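Local atomic coordinates of tyrosine phosphatase (Orf virus, PDB entry 5NCR), a protein that removes phosphate from phosphorylated substrates, probably including phosphoserine in proteins, as a homodimeric viral phosphatase of the dual-specificity family, and probably helps the virus evade host interferon signalling. Residues T29-H34 / G125-K130. The protein carries 2 engineered substitutions. Residues are numbered along the deposited sequence; the frame is centred on the assembly and turned at random.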
loop_
_atom_site.group_PDB
_atom_site.type_symbol
_atom_site.label_atom_id
_atom_site.label_comp_id
_atom_site.label_asym_id
_atom_site.label_seq_id
_atom_site.Cartn_x
_atom_site.Cartn_y
_atom_site.Cartn_z
ATOM N N THR B 29 3.878 24.254 5.562
ATOM C CA THR B 29 4.232 23.529 4.349
ATOM C C THR B 29 3.326 24.050 3.251
ATOM O O THR B 29 2.119 24.046 3.375
ATOM C CB THR B 29 4.097 22.004 4.562
ATOM O OG1 THR B 29 4.910 21.620 5.670
ATOM C CG2 THR B 29 4.489 21.188 3.328
ATOM N N ARG B 30 3.930 24.479 2.175
ATOM C CA ARG B 30 3.260 24.992 1.013
ATOM C C ARG B 30 2.870 23.755 0.185
ATOM O O ARG B 30 3.739 23.012 -0.258
ATOM C CB ARG B 30 4.261 25.896 0.289
ATOM C CG ARG B 30 3.685 26.744 -0.780
ATOM C CD ARG B 30 4.793 27.529 -1.441
ATOM N NE ARG B 30 4.978 27.139 -2.840
ATOM C CZ ARG B 30 6.014 27.495 -3.593
ATOM N NH1 ARG B 30 6.975 28.265 -3.093
ATOM N NH2 ARG B 30 6.106 27.070 -4.845
ATOM N N LEU B 31 1.568 23.495 0.047
ATOM C CA LEU B 31 1.043 22.327 -0.685
ATOM C C LEU B 31 0.921 22.609 -2.176
ATOM O O LEU B 31 1.171 21.715 -3.001
ATOM C CB LEU B 31 -0.320 21.886 -0.141
ATOM C CG LEU B 31 -0.440 21.565 1.349
ATOM C CD1 LEU B 31 -1.851 21.846 1.838
ATOM C CD2 LEU B 31 -0.004 20.139 1.657
ATOM N N THR B 32 0.441 23.817 -2.514
ATOM C CA THR B 32 0.350 24.341 -3.878
ATOM C C THR B 32 0.903 25.758 -3.828
ATOM O O THR B 32 1.095 26.277 -2.727
ATOM C CB THR B 32 -1.087 24.340 -4.430
ATOM O OG1 THR B 32 -1.896 25.127 -3.583
ATOM C CG2 THR B 32 -1.665 22.960 -4.555
ATOM N N ASP B 33 1.058 26.423 -4.985
ATOM C CA ASP B 33 1.558 27.793 -5.032
ATOM C C ASP B 33 0.880 28.741 -4.019
ATOM O O ASP B 33 1.573 29.576 -3.442
ATOM C CB ASP B 33 1.466 28.363 -6.448
ATOM C CG ASP B 33 2.587 27.931 -7.373
ATOM O OD1 ASP B 33 2.584 26.756 -7.803
ATOM O OD2 ASP B 33 3.476 28.763 -7.656
ATOM N N HIS B 34 -0.430 28.574 -3.738
ATOM C CA HIS B 34 -1.105 29.474 -2.796
ATOM C C HIS B 34 -1.713 28.809 -1.551
ATOM O O HIS B 34 -2.189 29.526 -0.682
ATOM C CB HIS B 34 -2.162 30.321 -3.526
ATOM C CG HIS B 34 -1.639 30.948 -4.782
ATOM N ND1 HIS B 34 -0.663 31.947 -4.718
ATOM C CD2 HIS B 34 -1.895 30.687 -6.081
ATOM C CE1 HIS B 34 -0.378 32.270 -5.966
ATOM N NE2 HIS B 34 -1.083 31.547 -6.826
ATOM N N GLY B 125 -7.338 16.135 1.275
ATOM C CA GLY B 125 -8.506 16.269 0.414
ATOM C C GLY B 125 -8.236 17.184 -0.762
ATOM O O GLY B 125 -8.524 16.831 -1.905
ATOM N N TYR B 126 -7.646 18.346 -0.494
ATOM C CA TYR B 126 -7.354 19.332 -1.533
ATOM C C TYR B 126 -6.320 18.849 -2.576
ATOM O O TYR B 126 -6.500 19.080 -3.772
ATOM C CB TYR B 126 -6.957 20.663 -0.906
ATOM C CG TYR B 126 -6.580 21.693 -1.947
ATOM C CD1 TYR B 126 -7.484 22.094 -2.919
ATOM C CD2 TYR B 126 -5.286 22.187 -2.027
ATOM C CE1 TYR B 126 -7.118 22.985 -3.926
ATOM C CE2 TYR B 126 -4.922 23.122 -2.998
ATOM C CZ TYR B 126 -5.837 23.510 -3.953
ATOM O OH TYR B 126 -5.452 24.393 -4.932
ATOM N N VAL B 127 -5.269 18.172 -2.122
ATOM C CA VAL B 127 -4.243 17.599 -2.991
ATOM C C VAL B 127 -4.870 16.505 -3.891
ATOM O O VAL B 127 -4.584 16.463 -5.084
ATOM C CB VAL B 127 -3.015 17.117 -2.183
ATOM C CG1 VAL B 127 -2.063 16.324 -3.077
ATOM C CG2 VAL B 127 -2.276 18.318 -1.553
ATOM N N MET B 128 -5.760 15.684 -3.331
ATOM C CA MET B 128 -6.482 14.630 -4.077
ATOM C C MET B 128 -7.407 15.270 -5.099
ATOM O O MET B 128 -7.355 14.918 -6.283
ATOM C CB MET B 128 -7.294 13.705 -3.137
ATOM C CG MET B 128 -6.435 12.746 -2.309
ATOM S SD MET B 128 -5.319 11.644 -3.252
ATOM C CE MET B 128 -6.516 10.670 -4.257
ATOM N N HIS B 129 -8.176 16.281 -4.666
ATOM C CA HIS B 129 -9.081 17.038 -5.524
ATOM C C HIS B 129 -8.338 17.694 -6.688
ATOM O O HIS B 129 -8.810 17.634 -7.822
ATOM C CB HIS B 129 -9.797 18.119 -4.720
ATOM C CG HIS B 129 -10.732 18.934 -5.548
ATOM N ND1 HIS B 129 -10.404 20.222 -5.952
ATOM C CD2 HIS B 129 -11.941 18.609 -6.054
ATOM C CE1 HIS B 129 -11.440 20.644 -6.656
ATOM N NE2 HIS B 129 -12.385 19.712 -6.742
ATOM N N LYS B 130 -7.190 18.322 -6.405
ATOM C CA LYS B 130 -6.395 19.000 -7.417
ATOM C C LYS B 130 -5.889 18.017 -8.474
ATOM O O LYS B 130 -5.991 18.299 -9.661
ATOM C CB LYS B 130 -5.260 19.793 -6.750
ATOM C CG LYS B 130 -4.393 20.544 -7.735
ATOM C CD LYS B 130 -3.548 21.606 -7.088
ATOM C CE LYS B 130 -2.512 22.114 -8.091
ATOM N NZ LYS B 130 -1.463 21.100 -8.424
#
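Thr32 pushes its methyl into the notch between Tyr126 and Lys130, two side chains one turn apart on the same helix. CG2 approaches the Tyr126 ring obliquely, 3.6 Å from CE2, while Thr32 OG1 lies in the ring plane at the edge, 3.7 Å from that same CE2. From the other flank the lysine chain reaches toward the threonine and touches its methyl with CD and CE, and the fit is tight: Lys130 CD sits 3.4 Å from Thr32 CG2. Beyond CD the chain bends at its last torsion (chi4 -69°), and NZ stays 7.0 Å from Asp33 OD1, too far for a salt bridge. Thr32 OG1 is hydrogen-bonded to Glu102 of helix 90-103 and to the backbone N of Val35, not to helix 118-134. Beside this, Leu31 CB touches Val127 CG2 more loosely, at 4.3 Å. No hydrogen bond crosses the contact, which is plain packing near the surface. Leu31 and Thr32 together face Val35 in a classic beta bulge. Helix 118-134 packs against this turn, with Tyr126 also touching Leu98 and Glu102 of helix 90-103 and Val127 meeting Tyr146 and Thr150 of helix 140-158.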